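Local coordinates for protein dihydroorotase (Saccharomyces cerevisiae S288C, PDB 6L0A) that interconverts N-carbamoyl-L-aspartate and dihydroorotate, the third step of de novo pyrimidine biosynthesis, using two zinc ions per subunit, at residues C[212-221]-C[229-239]. Sequence-based numbering, arbitrary orientation.
Sequences HHLFLTIDDW and CKPVAKLPNDK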
ATOM      1  N   HIS C 212      -0.702  -6.934  14.826  1.00 13.26           N
ATOM      2  CA  HIS C 212      -1.211  -5.932  13.888  1.00 12.74           C
ATOM      3  C   HIS C 212      -1.949  -6.562  12.709  1.00 15.26           C
ATOM      4  O   HIS C 212      -2.852  -5.934  12.146  1.00 10.65           O
ATOM      5  CB  HIS C 212      -0.087  -5.010  13.410  1.00 14.13           C
ATOM      6  CG  HIS C 212       1.155  -5.714  12.952  1.00 14.22           C
ATOM      7  ND1 HIS C 212       2.094  -6.218  13.829  1.00 13.76           N
ATOM      8  CD2 HIS C 212       1.636  -5.948  11.710  1.00 14.86           C
ATOM      9  CE1 HIS C 212       3.092  -6.750  13.142  1.00 13.93           C
ATOM     10  NE2 HIS C 212       2.843  -6.589  11.854  1.00 13.68           N
ATOM     11  N   HIS C 213      -1.620  -7.798  12.336  1.00 12.65           N
ATOM     12  CA  HIS C 213      -2.377  -8.423  11.259  1.00 11.00           C
ATOM     13  C   HIS C 213      -3.762  -8.885  11.699  1.00 11.59           C
ATOM     14  O   HIS C 213      -4.559  -9.264  10.840  1.00 12.33           O
ATOM     15  CB  HIS C 213      -1.587  -9.592  10.671  1.00 10.26           C
ATOM     16  CG  HIS C 213      -0.385  -9.162   9.878  1.00 12.39           C
ATOM     17  ND1 HIS C 213       0.913  -9.397  10.284  1.00 12.92           N
ATOM     18  CD2 HIS C 213      -0.296  -8.503   8.693  1.00 13.51           C
ATOM     19  CE1 HIS C 213       1.750  -8.897   9.387  1.00 10.75           C
ATOM     20  NE2 HIS C 213       1.042  -8.356   8.409  1.00 10.96           N
ATOM     21  N   LEU C 214      -4.053  -8.891  13.005  1.00 11.17           N
ATOM     22  CA  LEU C 214      -5.407  -9.149  13.485  1.00 13.41           C
ATOM     23  C   LEU C 214      -6.288  -7.912  13.397  1.00 16.19           C
ATOM     24  O   LEU C 214      -7.507  -8.022  13.585  1.00 18.55           O
ATOM     25  CB  LEU C 214      -5.370  -9.655  14.928  1.00 15.07           C
ATOM     26  CG  LEU C 214      -4.513 -10.906  15.159  1.00 18.68           C
ATOM     27  CD1 LEU C 214      -4.661 -11.407  16.594  1.00 16.58           C
ATOM     28  CD2 LEU C 214      -4.869 -12.005  14.157  1.00 17.77           C
ATOM     29  N   PHE C 215      -5.699  -6.752  13.112  1.00 14.38           N
ATOM     30  CA  PHE C 215      -6.400  -5.481  12.975  1.00 16.98           C
ATOM     31  C   PHE C 215      -6.356  -4.919  11.567  1.00 19.24           C
ATOM     32  O   PHE C 215      -7.364  -4.403  11.073  1.00 17.67           O
ATOM     33  CB  PHE C 215      -5.784  -4.426  13.905  1.00 14.56           C
ATOM     34  CG  PHE C 215      -6.036  -4.662  15.369  1.00 17.07           C
ATOM     35  CD1 PHE C 215      -5.115  -5.361  16.144  1.00 18.17           C
ATOM     36  CD2 PHE C 215      -7.174  -4.150  15.980  1.00 24.84           C
ATOM     37  CE1 PHE C 215      -5.325  -5.550  17.499  1.00 18.90           C
ATOM     38  CE2 PHE C 215      -7.394  -4.347  17.335  1.00 25.29           C
ATOM     39  CZ  PHE C 215      -6.471  -5.052  18.092  1.00 21.48           C
ATOM     40  N   LEU C 216      -5.191  -4.966  10.929  1.00 15.12           N
ATOM     41  CA  LEU C 216      -4.932  -4.167   9.738  1.00 15.24           C
ATOM     42  C   LEU C 216      -5.399  -4.854   8.471  1.00 15.29           C
ATOM     43  O   LEU C 216      -5.430  -6.084   8.364  1.00 13.22           O
ATOM     44  CB  LEU C 216      -3.436  -3.869   9.587  1.00 11.97           C
ATOM     45  CG  LEU C 216      -2.721  -3.010  10.624  1.00 15.94           C
ATOM     46  CD1 LEU C 216      -1.235  -2.943  10.288  1.00 15.09           C
ATOM     47  CD2 LEU C 216      -3.318  -1.614  10.696  1.00 19.55           C
ATOM     48  N   THR C 217      -5.711  -4.028   7.480  1.00 14.30           N
ATOM     49  CA  THR C 217      -5.939  -4.464   6.118  1.00 12.07           C
ATOM     50  C   THR C 217      -5.186  -3.494   5.216  1.00 13.19           C
ATOM     51  O   THR C 217      -4.648  -2.494   5.687  1.00 13.31           O
ATOM     52  CB  THR C 217      -7.437  -4.484   5.815  1.00 17.70           C
ATOM     53  OG1 THR C 217      -7.693  -5.375   4.731  1.00 33.97           O
ATOM     54  CG2 THR C 217      -7.897  -3.114   5.471  1.00 12.65           C
ATOM     55  N   ILE C 218      -5.153  -3.773   3.907  1.00 11.99           N
ATOM     56  CA  ILE C 218      -4.421  -2.902   2.981  1.00 13.17           C
ATOM     57  C   ILE C 218      -4.885  -1.449   3.084  1.00 13.05           C
ATOM     58  O   ILE C 218      -4.085  -0.520   2.920  1.00 13.66           O
ATOM     59  CB  ILE C 218      -4.549  -3.438   1.539  1.00 13.22           C
ATOM     60  CG1 ILE C 218      -3.732  -2.583   0.568  1.00 16.74           C
ATOM     61  CG2 ILE C 218      -6.028  -3.549   1.113  1.00 12.84           C
ATOM     62  CD1 ILE C 218      -3.594  -3.198  -0.809  1.00 17.81           C
ATOM     63  N   ASP C 219      -6.173  -1.222   3.365  1.00 15.84           N
ATOM     64  CA  ASP C 219      -6.666   0.150   3.481  1.00 15.25           C
ATOM     65  C   ASP C 219      -5.944   0.924   4.568  1.00 15.91           C
ATOM     66  O   ASP C 219      -5.844   2.152   4.491  1.00 17.33           O
ATOM     67  CB  ASP C 219      -8.165   0.163   3.782  1.00 18.11           C
ATOM     68  CG  ASP C 219      -8.995  -0.055   2.559  1.00 24.42           C
ATOM     69  OD1 ASP C 219      -8.524  -0.744   1.642  1.00 18.74           O
ATOM     70  OD2 ASP C 219     -10.135   0.441   2.527  1.00 34.80           O
ATOM     71  N   ASP C 220      -5.468   0.240   5.598  1.00 14.72           N
ATOM     72  CA  ASP C 220      -4.869   0.939   6.727  1.00 15.82           C
ATOM     73  C   ASP C 220      -3.422   1.340   6.504  1.00 14.88           C
ATOM     74  O   ASP C 220      -2.938   2.229   7.214  1.00 17.33           O
ATOM     75  CB  ASP C 220      -4.960   0.072   7.986  1.00 15.86           C
ATOM     76  CG  ASP C 220      -6.383  -0.262   8.347  1.00 22.84           C
ATOM     77  OD1 ASP C 220      -7.198   0.677   8.455  1.00 25.27           O
ATOM     78  OD2 ASP C 220      -6.698  -1.455   8.523  1.00 20.26           O
ATOM     79  N   TRP C 221      -2.704   0.724   5.557  1.00 12.67           N
ATOM     80  CA  TRP C 221      -1.330   1.149   5.316  1.00 15.03           C
ATOM     81  C   TRP C 221      -1.121   1.843   3.981  1.00 12.64           C
ATOM     82  O   TRP C 221      -0.051   2.429   3.780  1.00 16.39           O
ATOM     83  CB  TRP C 221      -0.336  -0.028   5.447  1.00 14.09           C
ATOM     84  CG  TRP C 221      -0.522  -1.179   4.489  1.00 13.50           C
ATOM     85  CD1 TRP C 221      -1.181  -2.348   4.737  1.00 12.11           C
ATOM     86  CD2 TRP C 221      -0.001  -1.288   3.154  1.00 13.77           C
ATOM     87  NE1 TRP C 221      -1.134  -3.166   3.630  1.00 11.81           N
ATOM     88  CE2 TRP C 221      -0.406  -2.546   2.650  1.00 12.96           C
ATOM     89  CE3 TRP C 221       0.776  -0.446   2.339  1.00 15.07           C
ATOM     90  CZ2 TRP C 221      -0.082  -2.976   1.361  1.00 14.08           C
ATOM     91  CZ3 TRP C 221       1.102  -0.877   1.061  1.00 17.66           C
ATOM     92  CH2 TRP C 221       0.673  -2.124   0.585  1.00 13.04           C
ATOM     93  N   CYS C 229       4.239  -2.985   6.860  1.00 12.73           N
ATOM     94  CA  CYS C 229       5.222  -3.961   7.293  1.00 13.01           C
ATOM     95  C   CYS C 229       5.257  -5.072   6.249  1.00 13.40           C
ATOM     96  O   CYS C 229       4.488  -5.064   5.294  1.00 11.05           O
ATOM     97  CB  CYS C 229       4.830  -4.531   8.658  1.00 11.98           C
ATOM     98  SG  CYS C 229       3.190  -5.357   8.469  1.00 16.80           S
ATOM     99  N   LYS C 230       6.156  -6.039   6.434  1.00  9.31           N
ATOM    100  CA  LYS C 230       6.165  -7.213   5.578  1.00 10.40           C
ATOM    101  C   LYS C 230       5.901  -8.455   6.424  1.00 14.06           C
ATOM    102  O   LYS C 230       6.354  -8.519   7.572  1.00 15.87           O
ATOM    103  CB  LYS C 230       7.520  -7.358   4.830  1.00 11.48           C
ATOM    104  CG  LYS C 230       7.894  -6.158   3.923  1.00 12.62           C
ATOM    105  CD  LYS C 230       6.860  -5.903   2.832  1.00 17.87           C
ATOM    106  CE  LYS C 230       6.890  -6.983   1.783  1.00 18.03           C
ATOM    107  NZ  LYS C 230       8.038  -6.815   0.790  1.00 13.83           N
ATOM    108  N   PRO C 231       5.087  -9.416   5.941  1.00 12.05           N
ATOM    109  CA  PRO C 231       4.267  -9.298   4.733  1.00 10.53           C
ATOM    110  C   PRO C 231       3.205  -8.236   4.957  1.00  9.44           C
ATOM    111  O   PRO C 231       2.830  -7.972   6.120  1.00 10.15           O
ATOM    112  CB  PRO C 231       3.644 -10.693   4.559  1.00 10.47           C
ATOM    113  CG  PRO C 231       4.302 -11.585   5.621  1.00 11.88           C
ATOM    114  CD  PRO C 231       4.798 -10.652   6.687  1.00 12.77           C
ATOM    115  N   VAL C 232       2.778  -7.575   3.881  1.00  9.91           N
ATOM    116  CA  VAL C 232       1.815  -6.493   4.030  1.00  9.25           C
ATOM    117  C   VAL C 232       0.485  -7.068   4.498  1.00 11.93           C
ATOM    118  O   VAL C 232       0.150  -8.225   4.212  1.00 10.57           O
ATOM    119  CB  VAL C 232       1.645  -5.721   2.707  1.00 10.06           C
ATOM    120  CG1 VAL C 232       3.000  -5.181   2.209  1.00 11.48           C
ATOM    121  CG2 VAL C 232       0.970  -6.592   1.643  1.00 12.26           C
ATOM    122  N   ALA C 233      -0.281  -6.253   5.222  1.00 10.57           N
ATOM    123  CA  ALA C 233      -1.661  -6.608   5.536  1.00 12.75           C
ATOM    124  C   ALA C 233      -2.485  -6.620   4.253  1.00 11.07           C
ATOM    125  O   ALA C 233      -2.323  -5.752   3.386  1.00 10.67           O
ATOM    126  CB  ALA C 233      -2.250  -5.619   6.549  1.00 12.56           C
ATOM    127  N   LYS C 234      -3.353  -7.611   4.113  1.00 10.00           N
ATOM    128  CA  LYS C 234      -3.969  -7.926   2.827  1.00 11.52           C
ATOM    129  C   LYS C 234      -5.467  -7.611   2.892  1.00 13.55           C
ATOM    130  O   LYS C 234      -5.818  -6.524   3.366  1.00 13.25           O
ATOM    131  CB  LYS C 234      -3.625  -9.358   2.443  1.00 12.71           C
ATOM    132  CG  LYS C 234      -2.122  -9.498   2.182  1.00 13.54           C
ATOM    133  CD  LYS C 234      -1.691 -10.931   1.978  1.00 13.81           C
ATOM    134  CE  LYS C 234      -0.224 -10.989   1.552  1.00 11.43           C
ATOM    135  NZ  LYS C 234       0.792 -10.569   2.596  1.00 12.49           N
ATOM    136  N   LEU C 235      -6.338  -8.481   2.431  1.00 11.62           N
ATOM    137  CA  LEU C 235      -7.724  -8.096   2.217  1.00 15.38           C
ATOM    138  C   LEU C 235      -8.581  -8.445   3.429  1.00 17.72           C
ATOM    139  O   LEU C 235      -8.162  -9.207   4.308  1.00 13.29           O
ATOM    140  CB  LEU C 235      -8.255  -8.789   0.970  1.00 16.36           C
ATOM    141  CG  LEU C 235      -7.396  -8.556  -0.272  1.00 17.81           C
ATOM    142  CD1 LEU C 235      -8.034  -9.205  -1.493  1.00 25.00           C
ATOM    143  CD2 LEU C 235      -7.186  -7.071  -0.490  1.00 17.43           C
ATOM    144  N   PRO C 236      -9.789  -7.881   3.528  1.00 16.66           N
ATOM    145  CA  PRO C 236     -10.670  -8.273   4.645  1.00 17.83           C
ATOM    146  C   PRO C 236     -10.883  -9.777   4.771  1.00 15.76           C
ATOM    147  O   PRO C 236     -10.982 -10.280   5.900  1.00 20.73           O
ATOM    148  CB  PRO C 236     -11.976  -7.531   4.316  1.00 21.45           C
ATOM    149  CG  PRO C 236     -11.524  -6.316   3.576  1.00 22.51           C
ATOM    150  CD  PRO C 236     -10.380  -6.787   2.726  1.00 17.80           C
ATOM    151  N   ASN C 237     -10.958 -10.515   3.659  1.00 19.11           N
ATOM    152  CA  ASN C 237     -11.128 -11.968   3.741  1.00 20.24           C
ATOM    153  C   ASN C 237      -9.916 -12.634   4.385  1.00 20.59           C
ATOM    154  O   ASN C 237     -10.052 -13.644   5.088  1.00 19.54           O
ATOM    155  CB  ASN C 237     -11.370 -12.551   2.344  1.00 22.76           C
ATOM    156  CG  ASN C 237     -11.408 -14.081   2.329  1.00 34.00           C
ATOM    157  OD1 ASN C 237     -12.382 -14.698   2.773  1.00 34.67           O
ATOM    158  ND2 ASN C 237     -10.352 -14.697   1.797  1.00 31.66           N
ATOM    159  N   ASP C 238      -8.725 -12.096   4.145  1.00 17.92           N
ATOM    160  CA  ASP C 238      -7.533 -12.608   4.809  1.00 15.56           C
ATOM    161  C   ASP C 238      -7.563 -12.300   6.299  1.00 16.36           C
ATOM    162  O   ASP C 238      -7.355 -13.191   7.130  1.00 18.69           O
ATOM    163  CB  ASP C 238      -6.287 -12.012   4.157  1.00 14.84           C
ATOM    164  CG  ASP C 238      -6.204 -12.337   2.699  1.00 16.06           C
ATOM    165  OD1 ASP C 238      -6.188 -13.547   2.388  1.00 18.45           O
ATOM    166  OD2 ASP C 238      -6.153 -11.397   1.865  1.00 16.63           O
ATOM    167  N   LYS C 239      -7.823 -11.043   6.664  1.00 16.11           N
ATOM    168  CA  LYS C 239      -7.888 -10.715   8.081  1.00 18.42           C
ATOM    169  C   LYS C 239      -8.930 -11.573   8.796  1.00 21.19           C
ATOM    170  O   LYS C 239      -8.713 -11.990   9.943  1.00 16.99           O
ATOM    171  CB  LYS C 239      -8.185  -9.231   8.283  1.00 17.29           C
ATOM    172  CG  LYS C 239      -8.298  -8.859   9.752  1.00 18.66           C
ATOM    173  CD  LYS C 239      -8.457  -7.360   9.954  1.00 22.15           C
ATOM    174  CE  LYS C 239      -9.922  -6.981  10.037  1.00 31.78           C
ATOM    175  NZ  LYS C 239     -10.070  -5.622  10.618  1.00 34.22           N
TER
HETATM  176  O   HOH W   1       4.837  -8.229  10.211  1.00 16.97           O
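K234 O takes two bonds from T217 and I218. T217 OG1 donates to K234 O at 2.6 Å, with OG1 turned anti to its own N (chi1 -157°). I218 N reaches K234 O at 2.9 Å, in the carbonyl plane. The short, weakly bonded helix at about 218-221 is thus tied to the loop that leads into helix 236-246. T217 N is held by D220 OD2.

W221 NE1 donates to A233 O at 2.9 Å in an almost straight bond (179°), with the oxygen in the plane of the indole. V232 packs across the six-membered part of the ring, CB lying 3.5 Å from W221 CZ2 and CG1 over one face, toward its rim. W221 also meets W221 of the second subunit. A phenylalanine here has no N-H, so A233 O would probably lose its mate in this contact and V232 part of the ring surface it packs on. A233 CB touches both W221 CD1 and L216 CB.

H213 NE2 donates to P231 O at 2.9 Å, with the oxygen slightly out of the H213 ring plane, while H213 ND1 is held by T210. C229 SG touches both histidines: it lies at the edge of the H212 ring, 3.6 Å from H212 NE2, and obliquely to the H213 ring. K239 bends at chi3 to bring NZ to F215 O at 3.0 Å, from above the carbonyl plane.

P231, after its cis peptide bond, packs on H180, a zinc ligand, and K230 touches the bound malate. The carbonyls of P231, A233 and K234 are all gripped by 212-221, consistent with a firmly shaped loop beside the active site.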